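Long-range contacts in xyloglucan-specific endo-beta-1,4-glucanase BoGH5A (Bacteroides ovatus, PDB 3ZMR), which hydrolyses internal beta-1,4-glucosidic linkages in the backbone of xyloglucan, with retention of the anomeric configuration, releasing xyloglucan oligosaccharides: residues A120-G125 with F168-I173; S354-A359 with T368-D373; P398-Q403 with N411-R416; S415-I420 with N455-A460. All coordinates share one frame; numbering follows the deposited sequence.

Contact 1: residues A120-G125 with F168-I173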
loop_
_atom_site.group_PDB
_atom_site.type_symbol
_atom_site.label_atom_id
_atom_site.label_comp_id
_atom_site.label_asym_id
_atom_site.label_seq_id
_atom_site.Cartn_x
_atom_site.Cartn_y
_atom_site.Cartn_z
ATOM N N ALA A 120 -7.642 -7.992 -12.840
ATOM C CA ALA A 120 -8.853 -8.631 -13.334
ATOM C C ALA A 120 -8.717 -10.176 -13.343
ATOM O O ALA A 120 -9.722 -10.893 -13.357
ATOM C CB ALA A 120 -9.154 -8.125 -14.729
ATOM N N LEU A 121 -7.482 -10.674 -13.302
ATOM C CA LEU A 121 -7.173 -12.114 -13.232
ATOM C C LEU A 121 -7.100 -12.620 -11.791
ATOM O O LEU A 121 -7.202 -13.812 -11.515
ATOM C CB LEU A 121 -5.826 -12.393 -13.916
ATOM C CG LEU A 121 -5.709 -11.944 -15.366
ATOM C CD1 LEU A 121 -4.310 -12.267 -15.903
ATOM C CD2 LEU A 121 -6.775 -12.615 -16.225
ATOM N N MET A 122 -6.911 -11.691 -10.874
ATOM C CA MET A 122 -6.661 -12.047 -9.475
ATOM C C MET A 122 -7.933 -12.446 -8.764
ATOM O O MET A 122 -7.945 -13.443 -8.036
ATOM C CB MET A 122 -5.898 -10.915 -8.777
ATOM C CG MET A 122 -4.437 -10.880 -9.233
ATOM S SD MET A 122 -3.392 -9.475 -8.770
ATOM C CE MET A 122 -3.495 -9.678 -7.030
ATOM N N LYS A 123 -8.983 -11.656 -8.995
ATOM C CA LYS A 123 -10.390 -11.953 -8.636
ATOM C C LYS A 123 -10.724 -11.818 -7.146
ATOM O O LYS A 123 -11.408 -10.887 -6.745
ATOM C CB LYS A 123 -10.839 -13.319 -9.160
ATOM C CG LYS A 123 -11.043 -13.314 -10.680
ATOM C CD LYS A 123 -11.218 -14.714 -11.251
ATOM C CE LYS A 123 -10.488 -14.848 -12.580
ATOM N NZ LYS A 123 -10.924 -16.023 -13.381
ATOM N N ALA A 124 -10.313 -12.806 -6.365
ATOM C CA ALA A 124 -10.543 -12.797 -4.916
ATOM C C ALA A 124 -9.510 -13.627 -4.210
ATOM O O ALA A 124 -8.861 -14.514 -4.780
ATOM C CB ALA A 124 -11.907 -13.325 -4.566
ATOM N N GLY A 125 -9.370 -13.374 -2.932
ATOM C CA GLY A 125 -8.409 -14.125 -2.185
ATOM C C GLY A 125 -8.570 -14.143 -0.691
ATOM O O GLY A 125 -9.631 -13.764 -0.143
ATOM N N PHE A 168 -10.376 -19.506 -4.645
ATOM C CA PHE A 168 -9.541 -18.320 -4.436
ATOM C C PHE A 168 -8.354 -18.371 -5.376
ATOM O O PHE A 168 -7.760 -19.424 -5.575
ATOM C CB PHE A 168 -9.052 -18.244 -3.007
ATOM C CG PHE A 168 -10.149 -18.081 -2.015
ATOM C CD1 PHE A 168 -10.745 -16.853 -1.852
ATOM C CD2 PHE A 168 -10.620 -19.158 -1.272
ATOM C CE1 PHE A 168 -11.753 -16.673 -0.938
ATOM C CE2 PHE A 168 -11.639 -18.970 -0.345
ATOM C CZ PHE A 168 -12.202 -17.732 -0.178
ATOM N N ASP A 169 -7.979 -17.203 -5.892
ATOM C CA ASP A 169 -6.831 -17.134 -6.785
ATOM C C ASP A 169 -5.619 -16.359 -6.265
ATOM O O ASP A 169 -4.579 -16.346 -6.911
ATOM C CB ASP A 169 -7.260 -16.633 -8.149
ATOM C CG ASP A 169 -8.138 -17.663 -8.883
ATOM O OD1 ASP A 169 -7.832 -18.902 -8.892
ATOM O OD2 ASP A 169 -9.151 -17.247 -9.413
ATOM N N VAL A 170 -5.768 -15.719 -5.102
ATOM C CA VAL A 170 -4.706 -14.898 -4.486
ATOM C C VAL A 170 -4.588 -15.225 -3.008
ATOM O O VAL A 170 -5.599 -15.374 -2.327
ATOM C CB VAL A 170 -5.026 -13.376 -4.559
ATOM C CG1 VAL A 170 -3.879 -12.531 -4.001
ATOM C CG2 VAL A 170 -5.368 -12.940 -5.950
ATOM N N VAL A 171 -3.369 -15.279 -2.514
ATOM C CA VAL A 171 -3.129 -15.340 -1.065
ATOM C C VAL A 171 -2.193 -14.191 -0.685
ATOM O O VAL A 171 -1.180 -13.947 -1.363
ATOM C CB VAL A 171 -2.588 -16.706 -0.590
ATOM C CG1 VAL A 171 -1.241 -17.075 -1.201
ATOM C CG2 VAL A 171 -2.528 -16.778 0.924
ATOM N N ARG A 172 -2.575 -13.440 0.345
ATOM C CA ARG A 172 -1.684 -12.478 0.992
ATOM C C ARG A 172 -1.091 -13.141 2.223
ATOM O O ARG A 172 -1.816 -13.733 3.041
ATOM C CB ARG A 172 -2.460 -11.212 1.372
ATOM C CG ARG A 172 -1.649 -10.144 2.097
ATOM C CD ARG A 172 -2.425 -8.861 2.179
ATOM N NE ARG A 172 -1.806 -7.742 2.874
ATOM C CZ ARG A 172 -2.027 -7.422 4.152
ATOM N NH1 ARG A 172 -2.746 -8.199 4.947
ATOM N NH2 ARG A 172 -1.528 -6.303 4.659
ATOM N N ILE A 173 0.239 -13.101 2.290
ATOM C CA ILE A 173 1.054 -13.679 3.357
ATOM C C ILE A 173 1.733 -12.522 4.081
ATOM O O ILE A 173 2.788 -12.044 3.645
ATOM C CB ILE A 173 2.082 -14.687 2.820
ATOM C CG1 ILE A 173 1.405 -15.769 1.985
ATOM C CG2 ILE A 173 2.889 -15.299 3.960
ATOM C CD1 ILE A 173 2.340 -16.811 1.388
HETATM O O HOH W 1 -10.888 -16.054 -7.019
#

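Contact 2: residues S354-A359 with T368-D373. With EDO (1,2-ethanediol), chain F.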
loop_
_atom_site.group_PDB
_atom_site.type_symbol
_atom_site.label_atom_id
_atom_site.label_comp_id
_atom_site.label_asym_id
_atom_site.label_seq_id
_atom_site.Cartn_x
_atom_site.Cartn_y
_atom_site.Cartn_z
ATOM N N SER A 354 -23.682 -7.393 17.166
ATOM C CA SER A 354 -23.634 -8.759 16.667
ATOM C C SER A 354 -24.288 -8.934 15.288
ATOM O O SER A 354 -24.131 -9.988 14.662
ATOM C CB SER A 354 -24.294 -9.745 17.666
ATOM O OG SER A 354 -25.657 -9.406 17.834
ATOM N N GLN A 355 -25.080 -7.932 14.866
ATOM C CA GLN A 355 -25.891 -8.024 13.664
ATOM C C GLN A 355 -25.482 -6.946 12.662
ATOM O O GLN A 355 -24.839 -5.949 13.015
ATOM C CB GLN A 355 -27.371 -7.843 13.986
ATOM C CG GLN A 355 -27.872 -8.970 14.883
ATOM C CD GLN A 355 -29.288 -8.752 15.390
ATOM O OE1 GLN A 355 -29.927 -7.729 15.121
ATOM N NE2 GLN A 355 -29.777 -9.711 16.150
ATOM N N TRP A 356 -25.874 -7.184 11.421
ATOM C CA TRP A 356 -25.546 -6.288 10.300
ATOM C C TRP A 356 -26.576 -6.428 9.182
ATOM O O TRP A 356 -27.000 -7.535 8.859
ATOM C CB TRP A 356 -24.131 -6.635 9.738
ATOM C CG TRP A 356 -23.819 -5.743 8.568
ATOM C CD1 TRP A 356 -23.243 -4.478 8.625
ATOM C CD2 TRP A 356 -24.174 -5.950 7.184
ATOM N NE1 TRP A 356 -23.213 -3.912 7.373
ATOM C CE2 TRP A 356 -23.768 -4.783 6.465
ATOM C CE3 TRP A 356 -24.790 -7.001 6.475
ATOM C CZ2 TRP A 356 -24.017 -4.629 5.087
ATOM C CZ3 TRP A 356 -25.006 -6.851 5.112
ATOM C CH2 TRP A 356 -24.590 -5.674 4.423
ATOM N N GLY A 357 -26.946 -5.303 8.572
ATOM C CA GLY A 357 -27.611 -5.314 7.279
ATOM C C GLY A 357 -29.124 -5.152 7.334
ATOM O O GLY A 357 -29.738 -5.158 8.395
ATOM N N ALA A 358 -29.704 -5.021 6.153
ATOM C CA ALA A 358 -31.152 -4.712 5.991
ATOM C C ALA A 358 -32.057 -5.716 6.710
ATOM O O ALA A 358 -33.052 -5.321 7.310
ATOM C CB ALA A 358 -31.518 -4.629 4.516
ATOM N N ALA A 359 -31.667 -6.992 6.681
ATOM C CA ALA A 359 -32.447 -8.072 7.315
ATOM C C ALA A 359 -32.610 -7.872 8.824
ATOM O O ALA A 359 -33.561 -8.393 9.427
ATOM C CB ALA A 359 -31.818 -9.426 7.026
ATOM N N THR A 368 -23.574 2.968 11.655
ATOM C CA THR A 368 -22.862 3.260 10.405
ATOM C C THR A 368 -22.545 1.931 9.729
ATOM O O THR A 368 -22.795 0.866 10.275
ATOM C CB THR A 368 -21.528 3.990 10.665
ATOM O OG1 THR A 368 -20.640 3.150 11.400
ATOM C CG2 THR A 368 -21.745 5.298 11.435
ATOM N N GLY A 369 -21.970 2.016 8.541
ATOM C CA GLY A 369 -21.438 0.863 7.844
ATOM C C GLY A 369 -22.442 -0.160 7.372
ATOM O O GLY A 369 -22.081 -1.315 7.133
ATOM N N GLN A 370 -23.698 0.269 7.203
ATOM C CA GLN A 370 -24.689 -0.567 6.578
ATOM C C GLN A 370 -24.507 -0.423 5.050
ATOM O O GLN A 370 -23.508 0.173 4.592
ATOM C CB GLN A 370 -26.110 -0.226 7.082
ATOM C CG GLN A 370 -26.214 -0.226 8.613
ATOM C CD GLN A 370 -25.803 -1.539 9.254
ATOM O OE1 GLN A 370 -26.502 -2.533 9.147
ATOM N NE2 GLN A 370 -24.622 -1.552 9.865
ATOM N N GLU A 371 -25.404 -1.009 4.274
ATOM C CA GLU A 371 -25.237 -1.149 2.824
ATOM C C GLU A 371 -24.868 0.150 2.104
ATOM O O GLU A 371 -23.934 0.178 1.281
ATOM C CB GLU A 371 -26.491 -1.782 2.177
ATOM C CG GLU A 371 -26.734 -3.267 2.485
ATOM C CD GLU A 371 -27.540 -3.530 3.746
ATOM O OE1 GLU A 371 -27.639 -2.646 4.630
ATOM O OE2 GLU A 371 -28.077 -4.649 3.835
ATOM N N GLY A 372 -25.598 1.213 2.375
ATOM C CA GLY A 372 -25.338 2.453 1.678
ATOM C C GLY A 372 -23.946 3.013 2.000
ATOM O O GLY A 372 -23.249 3.528 1.133
ATOM N N ASP A 373 -23.550 2.940 3.263
ATOM C CA ASP A 373 -22.233 3.418 3.685
ATOM C C ASP A 373 -21.091 2.617 3.040
ATOM O O ASP A 373 -20.086 3.192 2.611
ATOM C CB ASP A 373 -22.068 3.379 5.214
ATOM C CG ASP A 373 -22.762 4.531 5.935
ATOM O OD1 ASP A 373 -23.437 5.386 5.300
ATOM O OD2 ASP A 373 -22.638 4.555 7.192
HETATM C C1 EDO F . -25.474 -10.464 21.157
HETATM O O1 EDO F . -26.022 -9.236 20.647
HETATM C C2 EDO F . -26.243 -10.911 22.403
HETATM O O2 EDO F . -26.027 -9.939 23.429
HETATM O O HOH W 2 -23.790 -3.612 11.964
HETATM O O HOH W 3 -29.238 -2.374 9.010
#

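Contact 3: residues P398-Q403 with N411-R416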
loop_
_atom_site.group_PDB
_atom_site.type_symbol
_atom_site.label_atom_id
_atom_site.label_comp_id
_atom_site.label_asym_id
_atom_site.label_seq_id
_atom_site.Cartn_x
_atom_site.Cartn_y
_atom_site.Cartn_z
ATOM N N PRO A 398 -15.427 -10.038 9.157
ATOM C CA PRO A 398 -15.852 -9.966 10.543
ATOM C C PRO A 398 -15.368 -11.144 11.391
ATOM O O PRO A 398 -15.281 -12.295 10.907
ATOM C CB PRO A 398 -17.373 -10.027 10.407
ATOM C CG PRO A 398 -17.580 -10.946 9.245
ATOM C CD PRO A 398 -16.428 -10.734 8.319
ATOM N N THR A 399 -15.116 -10.872 12.664
ATOM C CA THR A 399 -14.849 -11.985 13.590
ATOM C C THR A 399 -16.101 -12.858 13.753
ATOM O O THR A 399 -17.210 -12.469 13.382
ATOM C CB THR A 399 -14.349 -11.471 14.948
ATOM O OG1 THR A 399 -13.827 -12.570 15.720
ATOM C CG2 THR A 399 -15.487 -10.755 15.694
ATOM N N LEU A 400 -15.895 -14.050 14.306
ATOM C CA LEU A 400 -17.006 -14.931 14.636
ATOM C C LEU A 400 -17.060 -15.069 16.154
ATOM O O LEU A 400 -16.151 -15.584 16.792
ATOM C CB LEU A 400 -16.880 -16.279 13.922
ATOM C CG LEU A 400 -18.140 -17.155 13.850
ATOM C CD1 LEU A 400 -17.990 -18.245 12.777
ATOM C CD2 LEU A 400 -18.471 -17.757 15.222
ATOM N N ARG A 401 -18.151 -14.538 16.710
ATOM C CA ARG A 401 -18.365 -14.430 18.147
ATOM C C ARG A 401 -19.033 -15.713 18.682
ATOM O O ARG A 401 -20.253 -15.790 18.885
ATOM C CB ARG A 401 -19.149 -13.147 18.464
ATOM C CG ARG A 401 -18.485 -11.897 17.899
ATOM C CD ARG A 401 -19.157 -10.623 18.355
ATOM N NE ARG A 401 -18.660 -9.483 17.578
ATOM C CZ ARG A 401 -17.589 -8.759 17.891
ATOM N NH1 ARG A 401 -16.863 -9.000 18.980
ATOM N NH2 ARG A 401 -17.239 -7.773 17.063
ATOM N N ASP A 402 -18.188 -16.720 18.865
ATOM C CA ASP A 402 -18.620 -18.091 19.137
ATOM C C ASP A 402 -19.138 -18.321 20.546
ATOM O O ASP A 402 -19.637 -19.403 20.837
ATOM C CB ASP A 402 -17.538 -19.132 18.771
ATOM C CG ASP A 402 -16.329 -19.113 19.697
ATOM O OD1 ASP A 402 -15.979 -18.075 20.273
ATOM O OD2 ASP A 402 -15.636 -20.149 19.775
ATOM N N GLN A 403 -19.045 -17.296 21.372
ATOM C CA GLN A 403 -19.616 -17.313 22.719
ATOM C C GLN A 403 -21.088 -17.038 22.771
ATOM O O GLN A 403 -21.729 -17.288 23.813
ATOM C CB GLN A 403 -18.881 -16.332 23.648
ATOM C CG GLN A 403 -19.320 -14.863 23.560
ATOM C CD GLN A 403 -18.694 -14.091 22.389
ATOM O OE1 GLN A 403 -18.086 -14.671 21.476
ATOM N NE2 GLN A 403 -18.862 -12.786 22.408
ATOM N N ASN A 411 -28.521 -15.223 14.364
ATOM C CA ASN A 411 -28.609 -13.928 13.689
ATOM C C ASN A 411 -27.204 -13.376 13.393
ATOM O O ASN A 411 -26.988 -12.707 12.378
ATOM C CB ASN A 411 -29.393 -12.939 14.561
ATOM C CG ASN A 411 -30.866 -13.250 14.632
ATOM O OD1 ASN A 411 -31.383 -14.031 13.842
ATOM N ND2 ASN A 411 -31.539 -12.641 15.594
ATOM N N HIS A 412 -26.273 -13.652 14.287
ATOM C CA HIS A 412 -24.881 -13.226 14.134
ATOM C C HIS A 412 -24.258 -13.977 12.953
ATOM O O HIS A 412 -23.573 -13.370 12.106
ATOM C CB HIS A 412 -24.086 -13.433 15.426
ATOM C CG HIS A 412 -22.600 -13.264 15.274
ATOM N ND1 HIS A 412 -22.028 -12.052 14.946
ATOM C CD2 HIS A 412 -21.576 -14.146 15.370
ATOM C CE1 HIS A 412 -20.712 -12.199 14.875
ATOM N NE2 HIS A 412 -20.415 -13.460 15.116
ATOM N N LEU A 413 -24.435 -15.293 12.904
ATOM C CA LEU A 413 -23.820 -16.097 11.845
ATOM C C LEU A 413 -24.337 -15.625 10.490
ATOM O O LEU A 413 -23.561 -15.472 9.543
ATOM C CB LEU A 413 -24.103 -17.585 12.044
ATOM C CG LEU A 413 -23.414 -18.224 13.253
ATOM C CD1 LEU A 413 -23.934 -19.641 13.421
ATOM C CD2 LEU A 413 -21.908 -18.217 13.103
ATOM N N LYS A 414 -25.644 -15.396 10.400
ATOM C CA LYS A 414 -26.276 -14.899 9.175
ATOM C C LYS A 414 -25.736 -13.526 8.805
ATOM O O LYS A 414 -25.396 -13.279 7.638
ATOM C CB LYS A 414 -27.811 -14.842 9.304
ATOM C CG LYS A 414 -28.512 -14.265 8.070
ATOM C CD LYS A 414 -30.034 -14.246 8.174
ATOM C CE LYS A 414 -30.671 -14.138 6.792
ATOM N NZ LYS A 414 -30.330 -12.852 6.130
ATOM N N SER A 415 -25.632 -12.648 9.785
ATOM C CA SER A 415 -25.160 -11.286 9.585
ATOM C C SER A 415 -23.748 -11.314 8.999
ATOM O O SER A 415 -23.438 -10.519 8.117
ATOM C CB SER A 415 -25.129 -10.543 10.916
ATOM O OG SER A 415 -26.443 -10.142 11.319
ATOM N N ARG A 416 -22.876 -12.148 9.548
ATOM C CA ARG A 416 -21.491 -12.242 9.033
ATOM C C ARG A 416 -21.523 -12.568 7.555
ATOM O O ARG A 416 -20.801 -11.969 6.726
ATOM C CB ARG A 416 -20.633 -13.303 9.715
ATOM C CG ARG A 416 -20.394 -13.062 11.181
ATOM C CD ARG A 416 -19.534 -14.191 11.718
ATOM N NE ARG A 416 -18.158 -14.137 11.202
ATOM C CZ ARG A 416 -17.666 -14.917 10.237
ATOM N NH1 ARG A 416 -18.385 -15.876 9.661
ATOM N NH2 ARG A 416 -16.403 -14.702 9.840
#

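Contact 4: residues S415-I420 with N455-A460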
loop_
_atom_site.group_PDB
_atom_site.type_symbol
_atom_site.label_atom_id
_atom_site.label_comp_id
_atom_site.label_asym_id
_atom_site.label_seq_id
_atom_site.Cartn_x
_atom_site.Cartn_y
_atom_site.Cartn_z
ATOM N N SER A 415 -25.632 -12.648 9.785
ATOM C CA SER A 415 -25.160 -11.286 9.585
ATOM C C SER A 415 -23.748 -11.314 8.999
ATOM O O SER A 415 -23.438 -10.519 8.117
ATOM C CB SER A 415 -25.129 -10.543 10.916
ATOM O OG SER A 415 -26.443 -10.142 11.319
ATOM N N ARG A 416 -22.876 -12.148 9.548
ATOM C CA ARG A 416 -21.491 -12.242 9.033
ATOM C C ARG A 416 -21.523 -12.568 7.555
ATOM O O ARG A 416 -20.801 -11.969 6.726
ATOM C CB ARG A 416 -20.633 -13.303 9.715
ATOM C CG ARG A 416 -20.394 -13.062 11.181
ATOM C CD ARG A 416 -19.534 -14.191 11.718
ATOM N NE ARG A 416 -18.158 -14.137 11.202
ATOM C CZ ARG A 416 -17.666 -14.917 10.237
ATOM N NH1 ARG A 416 -18.385 -15.876 9.661
ATOM N NH2 ARG A 416 -16.403 -14.702 9.840
ATOM N N ASN A 417 -22.299 -13.570 7.183
ATOM C CA ASN A 417 -22.341 -14.014 5.783
ATOM C C ASN A 417 -23.015 -13.013 4.842
ATOM O O ASN A 417 -22.568 -12.810 3.708
ATOM C CB ASN A 417 -22.916 -15.421 5.698
ATOM C CG ASN A 417 -21.982 -16.434 6.309
ATOM O OD1 ASN A 417 -20.741 -16.257 6.276
ATOM N ND2 ASN A 417 -22.540 -17.469 6.907
ATOM N N ASP A 418 -24.029 -12.313 5.331
ATOM C CA ASP A 418 -24.680 -11.230 4.571
ATOM C C ASP A 418 -23.644 -10.118 4.314
ATOM O O ASP A 418 -23.536 -9.575 3.211
ATOM C CB ASP A 418 -25.897 -10.669 5.337
ATOM C CG ASP A 418 -27.075 -11.623 5.362
ATOM O OD1 ASP A 418 -27.086 -12.651 4.612
ATOM O OD2 ASP A 418 -28.002 -11.316 6.145
ATOM N N TYR A 419 -22.898 -9.779 5.356
ATOM C CA TYR A 419 -21.884 -8.721 5.311
ATOM C C TYR A 419 -20.750 -9.080 4.317
ATOM O O TYR A 419 -20.371 -8.293 3.460
ATOM C CB TYR A 419 -21.286 -8.480 6.720
ATOM C CG TYR A 419 -20.146 -7.496 6.729
ATOM C CD1 TYR A 419 -20.381 -6.143 6.826
ATOM C CD2 TYR A 419 -18.839 -7.934 6.630
ATOM C CE1 TYR A 419 -19.360 -5.226 6.800
ATOM C CE2 TYR A 419 -17.786 -7.027 6.658
ATOM C CZ TYR A 419 -18.046 -5.672 6.745
ATOM O OH TYR A 419 -16.996 -4.752 6.698
ATOM N N ILE A 420 -20.229 -10.276 4.457
ATOM C CA ILE A 420 -19.186 -10.800 3.594
ATOM C C ILE A 420 -19.601 -10.753 2.140
ATOM O O ILE A 420 -18.858 -10.245 1.271
ATOM C CB ILE A 420 -18.768 -12.243 4.006
ATOM C CG1 ILE A 420 -17.995 -12.217 5.333
ATOM C CG2 ILE A 420 -17.911 -12.894 2.922
ATOM C CD1 ILE A 420 -17.810 -13.572 5.989
ATOM N N ASN A 455 -15.255 -23.267 7.253
ATOM C CA ASN A 455 -16.498 -22.535 7.250
ATOM C C ASN A 455 -17.062 -22.470 5.835
ATOM O O ASN A 455 -16.926 -21.481 5.134
ATOM C CB ASN A 455 -16.355 -21.160 7.889
ATOM C CG ASN A 455 -17.701 -20.540 8.222
ATOM O OD1 ASN A 455 -18.720 -20.822 7.582
ATOM N ND2 ASN A 455 -17.718 -19.714 9.242
ATOM N N ALA A 456 -17.668 -23.578 5.422
ATOM C CA ALA A 456 -18.259 -23.676 4.096
ATOM C C ALA A 456 -19.253 -22.563 3.821
ATOM O O ALA A 456 -19.318 -22.047 2.707
ATOM C CB ALA A 456 -18.899 -25.041 3.918
ATOM N N ALA A 457 -20.039 -22.176 4.821
ATOM C CA ALA A 457 -21.070 -21.151 4.625
ATOM C C ALA A 457 -20.443 -19.779 4.303
ATOM O O ALA A 457 -20.920 -19.063 3.437
ATOM C CB ALA A 457 -22.007 -21.054 5.846
ATOM N N SER A 458 -19.365 -19.440 4.991
ATOM C CA SER A 458 -18.684 -18.166 4.729
ATOM C C SER A 458 -17.882 -18.189 3.409
ATOM O O SER A 458 -17.870 -17.184 2.689
ATOM C CB SER A 458 -17.793 -17.791 5.887
ATOM O OG SER A 458 -18.541 -17.580 7.067
ATOM N N ILE A 459 -17.264 -19.324 3.073
ATOM C CA ILE A 459 -16.656 -19.489 1.745
ATOM C C ILE A 459 -17.731 -19.270 0.686
ATOM O O ILE A 459 -17.527 -18.543 -0.318
ATOM C CB ILE A 459 -15.966 -20.845 1.558
ATOM C CG1 ILE A 459 -14.782 -20.981 2.529
ATOM C CG2 ILE A 459 -15.523 -21.010 0.107
ATOM C CD1 ILE A 459 -14.216 -22.378 2.623
ATOM N N ALA A 460 -18.884 -19.910 0.878
ATOM C CA ALA A 460 -19.999 -19.779 -0.079
ATOM C C ALA A 460 -20.487 -18.330 -0.201
ATOM O O ALA A 460 -20.871 -17.887 -1.300
ATOM C CB ALA A 460 -21.147 -20.706 0.279
HETATM O O HOH W 4 -20.892 -19.324 8.671
#

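Contact 1: residues A120-G125 with F168-I173
Ala124 O takes a bond from Asp169 N across this contact, 3.0 Å long and with the donor lying close to the line of the carbonyl bond. Val170 N adds a weak second bond to the same oxygen, so one carbonyl holds two successive amides where strand 170-173 begins. Beside this polar centre, CG2 of Val170 packs 3.5 Å from Met122 CB, and the Met122 chain, bent at chi3 (61°), returns its CE to the same valine methyl. The branch is set by chi1 of Val170 (-176°), which puts CG1 anti to the backbone N and turns CG2 to the methionine. Phe168 brings CD1 within 3.6 Å of Gly125 CA. At the outer side a water lies between Asp169 OD2 and Ala124 N, its bond to the amide weak, while Asp169 OD1 forms a salt bridge with Lys164. Lys123, with positive phi, turns the chain out of helix 115-122. Gly125 then pairs in parallel with Val170, joining the first two strands of the (beta/alpha)8 barrel; strand 210-214 continues the sheet past Val170, and helix 456-471 packs on Phe168.

Contact 2: residues S354-A359 with T368-D373
Trp356 and Gln370 run past each other in opposite directions, the indole and amide planes 48° apart. The amide oxygen OE1 lies over one indole face, toward the rim, and accepts from Gly357 N at 2.9 Å. A bend at chi2 (-57°) folds the glutamine chain back over the ring, and its NE2 is held by Thr368 O in the amide plane, which fixes the amide's rotation. Two waters extend this grip, one from NE2 to Gln355 O and the other from OE1, more weakly, to Gly357 O. The indole edge is used as well: NE1 donates to Gly369 O at 2.8 Å, nearly straight at 168° and exactly in the ring plane. Glu371 crosses the six-membered ring obliquely, its CG 3.8 Å from Trp356 CH2, and offers the syn lone pair of OE2 to Ala358 N at 2.9 Å. Gly357, with positive phi, turns the chain so that its own amide and the next meet these two acceptors. Tyr419 of helix 406-429 meets the indole edge-to-face. Through Trp356, the N-terminal end of helix 371-379, N-capped by Gln370, is bonded to loop 354-359, within the excursion between barrel strands 331-337 and 391-396, away from the annotated substrate sites.

Contact 3: residues P398-Q403 with N411-R416
A chi1 of 169° sets the His412 ring anti to its backbone N and carries NE2 across to the loop, where Arg401 N donates to it at 3.0 Å. The bond is almost straight (172°), though the amide lies tilted out of the imidazole plane. Because NE2 accepts here and ND1 is bonded to Ser354 O, the ring's rotation is fixed from both ends. Arg416 folds at chi3 (70°), turning its guanidinium along the loop's carbonyls: NH2 donates to Pro398 O, which lies in the guanidinium plane, at 2.9 Å, and NE reaches Thr399 O at 2.9 Å from above that carbonyl's plane. Leu400 CB covers one guanidinium face, while Leu400 CD1 meets Leu413 CD2 at 3.9 Å. The (beta/alpha)8 fold explains the setting, since 398-403 is the connection from strand 391-396, which carries the probable nucleophile Glu395, to helix 406-429. Such loops at the C-terminal strand ends border the active site, and the Thr399 side chain is about 7 Å from a bound glucose unit. Arg401, at the centre of an inverse gamma turn, passes CB and CG by the His412 ring at about a right angle. Its guanidinium turns to Asn348, Met346 O and Phe343 O, with Thr399 CG2 over one face.

Contact 4: residues S415-I420 with N455-A460
Segments 415-420 and 456-460 run nearly parallel as helices, their axes 9.3 Å apart at closest approach and crossing at -24°, with Asn417 and Ser458 as the nearest pair of CA atoms. Ser458 OG donates to Asn417 OD1 at 2.7 Å, in the carbonyl plane and on a lone pair, and accepts from Arg416 NH1 at 3.1 Å, the hydroxyl lying near the guanidinium plane. Pro398 O and Thr399 O hold the other guanidinium nitrogens. Acting as donor to one neighbour and acceptor from the other, the hydroxyl is fixed in its rotation. With chi1 of Asn417 at -68°, CG stands anti to the carbonyl carbon and the amide points toward helix 456-460; its ND2 passes Ala457 CB at 3.8 Å. The same ND2 donates to a water at 3.0 Å, and that water gives a proton to Asn455 OD1, linking the two asparagines. Asn455 OD1 also accepts from Ser458 N at 3.0 Å, a bond that comes from above the amide carbonyl plane. Asn455 is thus the N-cap of helix 456-471, bonded to the amide of the residue whose hydroxyl meets helix 406-429. Deeper in, Ile420 CD1 approaches Ser458 OG at 4.2 Å, and the isoleucine also packs on Tyr436 of strand 433-436. This is the lateral packing of neighbouring outer helices in a (beta/alpha)8 barrel, here the pair on either side of the last strand.

Contacts 1, 2 and 3 follow one another along the chain through one (beta/alpha)8 barrel, and contact 4 begins on the helix segment where contact 3 ends. Contact 1 joins the first two strands, its centre 24 Å from that of contact 3 and 18 Å from that of contact 4. Contacts 2, 3 and 4 gather round helix 406-429. Contacts 3 and 4 have centres 9 Å apart and share Ser415 and Arg416, so that the arginine ties the loop 398-403 and helix 456-471 to the same helix. Contact 2 touches both, its centre 14 and 15 Å from theirs. Contacts 1 and 4 come within about 4 Å between nearest atoms, bringing the barrel's last helix close to its first strands.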